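Local atomic coordinates of mandelate racemase/muconate lactonizing enzyme (PDB entry 2OG9), a protein that probably abstracts the proton next to a substrate carboxylate, as mandelate racemase and other members of the enolase superfamily do. Residues T222-C227 with A254-T259; I238-D243 with E248-L253; L183-P188 with A195-V200. One frame throughout, in Å; residues are numbered along the deposited sequence.

Interaction 1: T222-C227 with A254-T259; sequences TAQRMC and ALQFDT. With CA (calcium ion), chain C.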
loop_
_atom_site.group_PDB
_atom_site.type_symbol
_atom_site.label_atom_id
_atom_site.label_comp_id
_atom_site.label_asym_id
_atom_site.label_seq_id
_atom_site.Cartn_x
_atom_site.Cartn_y
_atom_site.Cartn_z
ATOM N N THR A 222 -22.498 11.243 -14.894
ATOM C CA THR A 222 -23.918 11.417 -14.604
ATOM C C THR A 222 -24.259 10.948 -13.189
ATOM O O THR A 222 -24.974 11.634 -12.458
ATOM C CB THR A 222 -24.793 10.666 -15.631
ATOM O OG1 THR A 222 -24.470 11.119 -16.953
ATOM C CG2 THR A 222 -26.270 10.932 -15.376
ATOM N N ALA A 223 -23.737 9.788 -12.796
ATOM C CA ALA A 223 -24.000 9.267 -11.456
ATOM C C ALA A 223 -23.527 10.271 -10.415
ATOM O O ALA A 223 -24.188 10.492 -9.402
ATOM C CB ALA A 223 -23.285 7.931 -11.255
ATOM N N GLN A 224 -22.374 10.878 -10.674
ATOM C CA GLN A 224 -21.802 11.860 -9.765
ATOM C C GLN A 224 -22.767 13.022 -9.530
ATOM O O GLN A 224 -23.008 13.420 -8.392
ATOM C CB GLN A 224 -20.490 12.395 -10.343
ATOM C CG GLN A 224 -19.660 13.223 -9.375
ATOM C CD GLN A 224 -19.023 12.378 -8.286
ATOM O OE1 GLN A 224 -18.708 11.209 -8.501
ATOM N NE2 GLN A 224 -18.811 12.974 -7.119
ATOM N N ARG A 225 -23.316 13.559 -10.616
ATOM C CA ARG A 225 -24.246 14.685 -10.536
ATOM C C ARG A 225 -25.588 14.315 -9.903
ATOM O O ARG A 225 -26.130 15.080 -9.107
ATOM C CB ARG A 225 -24.480 15.284 -11.931
ATOM C CG ARG A 225 -23.512 16.406 -12.322
ATOM C CD ARG A 225 -22.064 15.944 -12.370
ATOM N NE ARG A 225 -21.149 17.063 -12.599
ATOM C CZ ARG A 225 -20.785 17.512 -13.798
ATOM N NH1 ARG A 225 -21.246 16.935 -14.900
ATOM N NH2 ARG A 225 -19.970 18.557 -13.895
HETATM N N MSE A 226 -26.123 13.149 -10.253
HETATM C CA MSE A 226 -27.403 12.711 -9.698
HETATM C C MSE A 226 -27.311 12.405 -8.205
HETATM O O MSE A 226 -28.222 12.738 -7.445
HETATM C CB MSE A 226 -27.923 11.482 -10.445
HETATM C CG MSE A 226 -28.338 11.766 -11.878
HETATM SE SE MSE A 226 -29.686 13.163 -11.989
HETATM C CE MSE A 226 -31.273 12.074 -11.748
ATOM N N CYS A 227 -26.223 11.767 -7.781
ATOM C CA CYS A 227 -26.064 11.464 -6.364
ATOM C C CYS A 227 -25.990 12.772 -5.586
ATOM O O CYS A 227 -26.560 12.895 -4.502
ATOM C CB CYS A 227 -24.799 10.633 -6.120
ATOM S SG CYS A 227 -24.926 8.906 -6.659
ATOM N N ALA A 254 -19.357 5.992 -3.061
ATOM C CA ALA A 254 -19.574 5.716 -1.643
ATOM C C ALA A 254 -18.667 6.552 -0.742
ATOM O O ALA A 254 -19.061 6.952 0.351
ATOM C CB ALA A 254 -19.362 4.226 -1.360
ATOM N N LEU A 255 -17.446 6.817 -1.194
ATOM C CA LEU A 255 -16.521 7.604 -0.391
ATOM C C LEU A 255 -16.948 9.068 -0.341
ATOM O O LEU A 255 -16.827 9.725 0.688
ATOM C CB LEU A 255 -15.097 7.505 -0.965
ATOM C CG LEU A 255 -14.011 8.330 -0.263
ATOM C CD1 LEU A 255 -13.911 7.911 1.193
ATOM C CD2 LEU A 255 -12.664 8.134 -0.965
ATOM N N GLN A 256 -17.469 9.555 -1.460
ATOM C CA GLN A 256 -17.888 10.945 -1.602
ATOM C C GLN A 256 -19.228 11.313 -0.973
ATOM O O GLN A 256 -19.349 12.352 -0.320
ATOM C CB GLN A 256 -17.925 11.297 -3.100
ATOM C CG GLN A 256 -18.395 12.711 -3.452
ATOM C CD GLN A 256 -17.465 13.795 -2.934
ATOM O OE1 GLN A 256 -16.240 13.674 -3.023
ATOM N NE2 GLN A 256 -18.043 14.866 -2.400
ATOM N N PHE A 257 -20.229 10.460 -1.147
ATOM C CA PHE A 257 -21.567 10.775 -0.659
ATOM C C PHE A 257 -22.066 10.148 0.640
ATOM O O PHE A 257 -21.673 9.042 1.015
ATOM C CB PHE A 257 -22.557 10.486 -1.788
ATOM C CG PHE A 257 -22.280 11.269 -3.042
ATOM C CD1 PHE A 257 -22.576 12.628 -3.107
ATOM C CD2 PHE A 257 -21.700 10.655 -4.150
ATOM C CE1 PHE A 257 -22.304 13.368 -4.260
ATOM C CE2 PHE A 257 -21.423 11.381 -5.306
ATOM C CZ PHE A 257 -21.725 12.744 -5.362
ATOM N N ASP A 258 -22.940 10.882 1.326
ATOM C CA ASP A 258 -23.540 10.423 2.577
ATOM C C ASP A 258 -24.516 9.289 2.286
ATOM O O ASP A 258 -24.595 8.311 3.028
ATOM C CB ASP A 258 -24.318 11.556 3.257
ATOM C CG ASP A 258 -23.418 12.612 3.871
ATOM O OD1 ASP A 258 -22.186 12.404 3.933
ATOM O OD2 ASP A 258 -23.958 13.653 4.309
ATOM N N THR A 259 -25.271 9.443 1.202
ATOM C CA THR A 259 -26.259 8.442 0.806
ATOM C C THR A 259 -25.621 7.091 0.507
ATOM O O THR A 259 -24.678 6.995 -0.281
ATOM C CB THR A 259 -27.031 8.884 -0.449
ATOM O OG1 THR A 259 -27.626 10.166 -0.212
ATOM C CG2 THR A 259 -28.132 7.875 -0.780
HETATM CA CA CA C . -20.467 7.273 2.130
HETATM O O HOH W 1 -19.044 9.054 2.800
HETATM O O HOH W 2 -22.202 7.339 3.671
HETATM O O HOH W 3 -22.028 6.084 0.652
HETATM O O HOH W 4 -19.834 4.952 2.402
HETATM O O HOH W 5 -19.060 7.056 4.140
#
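The phenyl ring of F257 is held between C227 and Q256, and Q224 reaches its far rim. C227 comes over one face: its CB stands 3.7 Å from the centroid of the F257 ring, 16° off the normal and displaced toward the rim, a CH-pi contact. The thiol is turned further out, with C227 SG 4.9 Å from that centroid along an oblique line, so the methylene rather than the sulfur makes the close approach. On the opposite face, CG of Q256 lies 3.7 Å above the plane of the F257 ring, over its centre.

Q224 arrives differently. With its CG anti to the backbone N (chi1 -169°) and the chain then bent, the amide swings off its own helix to meet the ring, the two planes 39° apart. Its NE2 lies 3.4 Å from CZ of F257, while the backbone O of Q224 approaches the same CZ obliquely at 3.4 Å. NE2 leads the side chain's approach, and it also donates a hydrogen bond to OD1 of D258 of a neighbouring subunit. The same residue thus packs against the end of helix 247-256 and helps to join neighbouring copies.

F257 is also where helix 247-256 gives way to loop, and there its carbonyl turns to a calcium ion. The metal is bound by A254 O at 2.3 Å and by F257 O at 2.4 Å, with five waters filling the shell; water 1 also donates to L255 O, water 2 to D258 O and water 3 to T259 O. Side chain and carbonyl of one residue thus serve two purposes. The arrangement is a peripheral metal site, with backbone carbonyls as its protein ligands, at the end of an outer helix of the TIM barrel, where it packs against the preceding helix 220-230.

Interaction 2: I238-D243 with E248-L253; sequences IEEPLD and EGHAAL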
loop_
_atom_site.group_PDB
_atom_site.type_symbol
_atom_site.label_atom_id
_atom_site.label_comp_id
_atom_site.label_asym_id
_atom_site.label_seq_id
_atom_site.Cartn_x
_atom_site.Cartn_y
_atom_site.Cartn_z
ATOM N N ILE A 238 -29.034 4.472 -2.943
ATOM C CA ILE A 238 -29.074 4.707 -4.378
ATOM C C ILE A 238 -28.530 3.386 -4.911
ATOM O O ILE A 238 -27.368 3.041 -4.685
ATOM C CB ILE A 238 -28.169 5.883 -4.789
ATOM C CG1 ILE A 238 -28.775 7.197 -4.267
ATOM C CG2 ILE A 238 -28.011 5.905 -6.316
ATOM C CD1 ILE A 238 -27.926 8.434 -4.532
ATOM N N GLU A 239 -29.388 2.645 -5.602
ATOM C CA GLU A 239 -29.060 1.319 -6.117
ATOM C C GLU A 239 -28.566 1.257 -7.563
ATOM O O GLU A 239 -29.143 1.875 -8.458
ATOM C CB GLU A 239 -30.304 0.437 -5.947
ATOM C CG GLU A 239 -30.157 -1.029 -6.300
ATOM C CD GLU A 239 -31.444 -1.792 -6.020
ATOM O OE1 GLU A 239 -32.149 -1.414 -5.062
ATOM O OE2 GLU A 239 -31.750 -2.766 -6.739
ATOM N N GLU A 240 -27.495 0.495 -7.774
ATOM C CA GLU A 240 -26.907 0.304 -9.096
ATOM C C GLU A 240 -26.754 1.580 -9.920
ATOM O O GLU A 240 -27.226 1.652 -11.054
ATOM C CB GLU A 240 -27.746 -0.703 -9.886
ATOM C CG GLU A 240 -27.584 -2.145 -9.445
ATOM C CD GLU A 240 -26.298 -2.768 -9.954
ATOM O OE1 GLU A 240 -26.348 -3.936 -10.400
ATOM O OE2 GLU A 240 -25.238 -2.095 -9.907
ATOM N N PRO A 241 -26.089 2.603 -9.365
ATOM C CA PRO A 241 -25.928 3.837 -10.137
ATOM C C PRO A 241 -25.056 3.644 -11.377
ATOM O O PRO A 241 -25.219 4.351 -12.371
ATOM C CB PRO A 241 -25.302 4.794 -9.127
ATOM C CG PRO A 241 -24.484 3.860 -8.251
ATOM C CD PRO A 241 -25.447 2.712 -8.044
ATOM N N LEU A 242 -24.150 2.671 -11.320
ATOM C CA LEU A 242 -23.229 2.398 -12.426
ATOM C C LEU A 242 -23.262 0.942 -12.876
ATOM O O LEU A 242 -23.996 0.130 -12.320
ATOM C CB LEU A 242 -21.804 2.726 -11.993
ATOM C CG LEU A 242 -21.529 4.156 -11.524
ATOM C CD1 LEU A 242 -20.161 4.216 -10.858
ATOM C CD2 LEU A 242 -21.610 5.106 -12.711
ATOM N N ASP A 243 -22.454 0.620 -13.885
ATOM C CA ASP A 243 -22.364 -0.749 -14.370
ATOM C C ASP A 243 -22.030 -1.617 -13.159
ATOM O O ASP A 243 -21.170 -1.266 -12.349
ATOM C CB ASP A 243 -21.248 -0.892 -15.407
ATOM C CG ASP A 243 -21.046 -2.333 -15.843
ATOM O OD1 ASP A 243 -21.858 -2.842 -16.645
ATOM O OD2 ASP A 243 -20.082 -2.966 -15.369
ATOM N N GLU A 248 -14.510 0.327 -8.888
ATOM C CA GLU A 248 -13.809 1.555 -8.530
ATOM C C GLU A 248 -14.793 2.715 -8.575
ATOM O O GLU A 248 -14.761 3.600 -7.718
ATOM C CB GLU A 248 -12.663 1.837 -9.502
ATOM C CG GLU A 248 -11.400 1.052 -9.226
ATOM C CD GLU A 248 -10.241 1.508 -10.095
ATOM O OE1 GLU A 248 -9.988 2.731 -10.159
ATOM O OE2 GLU A 248 -9.579 0.642 -10.708
ATOM N N GLY A 249 -15.656 2.704 -9.590
ATOM C CA GLY A 249 -16.649 3.754 -9.741
ATOM C C GLY A 249 -17.586 3.817 -8.549
ATOM O O GLY A 249 -17.834 4.892 -8.000
ATOM N N HIS A 250 -18.103 2.661 -8.143
ATOM C CA HIS A 250 -19.008 2.599 -7.004
ATOM C C HIS A 250 -18.301 3.009 -5.714
ATOM O O HIS A 250 -18.868 3.728 -4.899
ATOM C CB HIS A 250 -19.589 1.183 -6.852
ATOM C CG HIS A 250 -20.671 0.862 -7.837
ATOM N ND1 HIS A 250 -21.843 1.583 -7.921
ATOM C CD2 HIS A 250 -20.764 -0.113 -8.771
ATOM C CE1 HIS A 250 -22.612 1.064 -8.862
ATOM N NE2 HIS A 250 -21.979 0.034 -9.394
ATOM N N ALA A 251 -17.063 2.562 -5.532
ATOM C CA ALA A 251 -16.306 2.905 -4.326
ATOM C C ALA A 251 -16.105 4.415 -4.227
ATOM O O ALA A 251 -16.172 4.989 -3.137
ATOM C CB ALA A 251 -14.947 2.197 -4.332
ATOM N N ALA A 252 -15.853 5.055 -5.366
ATOM C CA ALA A 252 -15.647 6.502 -5.399
ATOM C C ALA A 252 -16.924 7.232 -4.978
ATOM O O ALA A 252 -16.873 8.219 -4.248
ATOM C CB ALA A 252 -15.221 6.945 -6.800
ATOM N N LEU A 253 -18.068 6.748 -5.444
ATOM C CA LEU A 253 -19.336 7.361 -5.076
ATOM C C LEU A 253 -19.592 7.194 -3.578
ATOM O O LEU A 253 -19.988 8.139 -2.898
ATOM C CB LEU A 253 -20.476 6.731 -5.881
ATOM C CG LEU A 253 -20.519 7.115 -7.363
ATOM C CD1 LEU A 253 -21.463 6.197 -8.118
ATOM C CD2 LEU A 253 -20.950 8.569 -7.490
#
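H250 and L242 are brought together by similar first torsions: each has CG beside its backbone N and anti to its carbonyl carbon, at chi1 -77° in H250 and -58° in L242. The imidazole consequently leans from its helix into the turn after strand 238-239. P241 meets this ring at its edge, CD lying 3.4 Å from CE1 of H250 near the ring plane, whereas the branch of L242 rises over one face. Beyond the ring, L242 and L253 meet tip to tip, CD1 to CD1 at 3.6 Å, and P241 CG adds to the same apolar patch. L242 CD1 also settles 3.5 Å from G249 C, where the helix has only bare backbone to offer.

The polar link is modest. H250 NE2 donates a weak, bent bond to the backbone O of D243, 3.3 Å long and with an N-H...O angle of 129°. E240 is engaged by T263 of the next strand. ND1 of H250 is buried against P241 CG, with no partner in the model. The ring is therefore probably neutral, although E240 OE2, 3.9 Å from H250 NE2, would tend to favour a proton; packing, more than the weak bond, appears to fix its position.

Interaction 3: L183-P188 with A195-V200; sequences LKVGQP and ARVTAV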
loop_
_atom_site.group_PDB
_atom_site.type_symbol
_atom_site.label_atom_id
_atom_site.label_comp_id
_atom_site.label_asym_id
_atom_site.label_seq_id
_atom_site.Cartn_x
_atom_site.Cartn_y
_atom_site.Cartn_z
ATOM N N LEU A 183 -38.024 3.643 -5.846
ATOM C CA LEU A 183 -38.419 4.265 -7.105
ATOM C C LEU A 183 -37.400 4.011 -8.205
ATOM O O LEU A 183 -36.193 4.132 -7.992
ATOM C CB LEU A 183 -38.591 5.775 -6.925
ATOM C CG LEU A 183 -39.607 6.259 -5.888
ATOM C CD1 LEU A 183 -39.526 7.772 -5.771
ATOM C CD2 LEU A 183 -41.009 5.822 -6.287
ATOM N N LYS A 184 -37.898 3.656 -9.384
ATOM C CA LYS A 184 -37.033 3.407 -10.526
ATOM C C LYS A 184 -36.636 4.745 -11.138
ATOM O O LYS A 184 -37.486 5.609 -11.363
ATOM C CB LYS A 184 -37.763 2.569 -11.576
ATOM C CG LYS A 184 -38.084 1.149 -11.143
ATOM C CD LYS A 184 -36.831 0.290 -11.059
ATOM C CE LYS A 184 -37.179 -1.158 -10.751
ATOM N NZ LYS A 184 -38.142 -1.712 -11.746
ATOM N N VAL A 185 -35.340 4.917 -11.386
ATOM C CA VAL A 185 -34.823 6.139 -11.994
ATOM C C VAL A 185 -33.800 5.726 -13.042
ATOM O O VAL A 185 -33.679 4.546 -13.357
ATOM C CB VAL A 185 -34.137 7.056 -10.950
ATOM C CG1 VAL A 185 -35.146 7.493 -9.897
ATOM C CG2 VAL A 185 -32.959 6.331 -10.300
ATOM N N GLY A 186 -33.069 6.689 -13.590
ATOM C CA GLY A 186 -32.064 6.356 -14.581
ATOM C C GLY A 186 -32.474 6.592 -16.022
ATOM O O GLY A 186 -31.994 5.913 -16.929
ATOM N N GLN A 187 -33.370 7.546 -16.240
ATOM C CA GLN A 187 -33.808 7.865 -17.592
ATOM C C GLN A 187 -33.003 9.059 -18.097
ATOM O O GLN A 187 -32.588 9.914 -17.315
ATOM C CB GLN A 187 -35.304 8.187 -17.606
ATOM C CG GLN A 187 -35.726 9.233 -16.593
ATOM C CD GLN A 187 -37.231 9.403 -16.529
ATOM O OE1 GLN A 187 -37.753 10.079 -15.642
ATOM N NE2 GLN A 187 -37.938 8.791 -17.474
ATOM N N PRO A 188 -32.767 9.127 -19.416
ATOM C CA PRO A 188 -32.006 10.214 -20.037
ATOM C C PRO A 188 -32.293 11.613 -19.491
ATOM O O PRO A 188 -31.396 12.456 -19.436
ATOM C CB PRO A 188 -32.366 10.074 -21.509
ATOM C CG PRO A 188 -32.449 8.583 -21.663
ATOM C CD PRO A 188 -33.246 8.176 -20.437
ATOM N N ALA A 195 -37.915 15.143 -10.362
ATOM C CA ALA A 195 -39.280 15.632 -10.214
ATOM C C ALA A 195 -40.166 14.537 -9.625
ATOM O O ALA A 195 -40.904 14.770 -8.662
ATOM C CB ALA A 195 -39.825 16.076 -11.570
ATOM N N ARG A 196 -40.087 13.346 -10.210
ATOM C CA ARG A 196 -40.874 12.209 -9.754
ATOM C C ARG A 196 -40.585 11.862 -8.294
ATOM O O ARG A 196 -41.511 11.620 -7.514
ATOM C CB ARG A 196 -40.604 10.996 -10.651
ATOM C CG ARG A 196 -41.115 11.176 -12.074
ATOM C CD ARG A 196 -40.521 10.156 -13.036
ATOM N NE ARG A 196 -40.931 8.782 -12.752
ATOM C CZ ARG A 196 -42.175 8.329 -12.872
ATOM N NH1 ARG A 196 -43.145 9.144 -13.271
ATOM N NH2 ARG A 196 -42.450 7.059 -12.599
ATOM N N VAL A 197 -39.306 11.840 -7.925
ATOM C CA VAL A 197 -38.919 11.528 -6.552
ATOM C C VAL A 197 -39.394 12.628 -5.610
ATOM O O VAL A 197 -39.841 12.353 -4.496
ATOM C CB VAL A 197 -37.382 11.372 -6.413
ATOM C CG1 VAL A 197 -37.009 11.149 -4.952
ATOM C CG2 VAL A 197 -36.901 10.204 -7.257
ATOM N N THR A 198 -39.296 13.877 -6.060
ATOM C CA THR A 198 -39.736 15.008 -5.250
ATOM C C THR A 198 -41.235 14.874 -5.013
ATOM O O THR A 198 -41.724 15.095 -3.902
ATOM C CB THR A 198 -39.460 16.357 -5.956
ATOM O OG1 THR A 198 -38.052 16.503 -6.175
ATOM C CG2 THR A 198 -39.953 17.522 -5.102
ATOM N N ALA A 199 -41.951 14.496 -6.070
ATOM C CA ALA A 199 -43.400 14.324 -6.019
ATOM C C ALA A 199 -43.801 13.209 -5.060
ATOM O O ALA A 199 -44.760 13.349 -4.299
ATOM C CB ALA A 199 -43.935 14.027 -7.414
ATOM N N VAL A 200 -43.069 12.098 -5.104
ATOM C CA VAL A 200 -43.352 10.967 -4.231
ATOM C C VAL A 200 -43.071 11.348 -2.781
ATOM O O VAL A 200 -43.876 11.072 -1.888
ATOM C CB VAL A 200 -42.493 9.737 -4.609
ATOM C CG1 VAL A 200 -42.730 8.606 -3.621
ATOM C CG2 VAL A 200 -42.839 9.279 -6.013
#
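L183 and V200 form the tight part of this contact, their branched ends meeting tip to tip with L183 CD1 3.6 Å from V200 CG2. The same L183 methyl also reaches V197 CG2, at 3.9 Å, so that a single leucine branch bridges two residues one helical turn apart. In both valines CG1 is anti to the backbone N (chi1 176°), which leaves CG2 anti to the carbonyl carbon and turned to the strand side. V185 continues the apolar contact more slackly, its CG1 4.2 Å from CG2 of V197.

Toward the partly exposed end the character changes. Q187 and R196 lie across each other at about a right angle, the amide and guanidinium planes 69° apart, and the amide end of Q187 rests near CD of R196. The charged end of R196 turns to the backbone O of T161.

This is the first step of a beta-alpha-beta crossover in the barrel. Helix 190-204 lies against strand 181-184, and V185 and V197 both lean on V212 of the next strand, 210-213. On the other flank helix 163-175 closes the packing, with L166 touching both L183 and R196.

Interactions 1 and 2 form one continuous layer, their centres about 8 Å apart: A223 CB lies 3.6 Å from L242 CD2, and C227 SG lies 3.7 Å from I238 CD1. Both use helix 247-256, and interaction 2 is nested inside the loop that interaction 1 closes. Interaction 3 precedes them in the chain, with its centre about 16 Å from that of interaction 1 and 18 Å from that of interaction 2; it is tied to interaction 2 through the barrel sheet. The calcium belongs to the periphery. By contrast, E239, near D213 and E265, and the lysines K182 and K184 are consistent with the superfamily's active site at the C-terminal ends of the barrel strands.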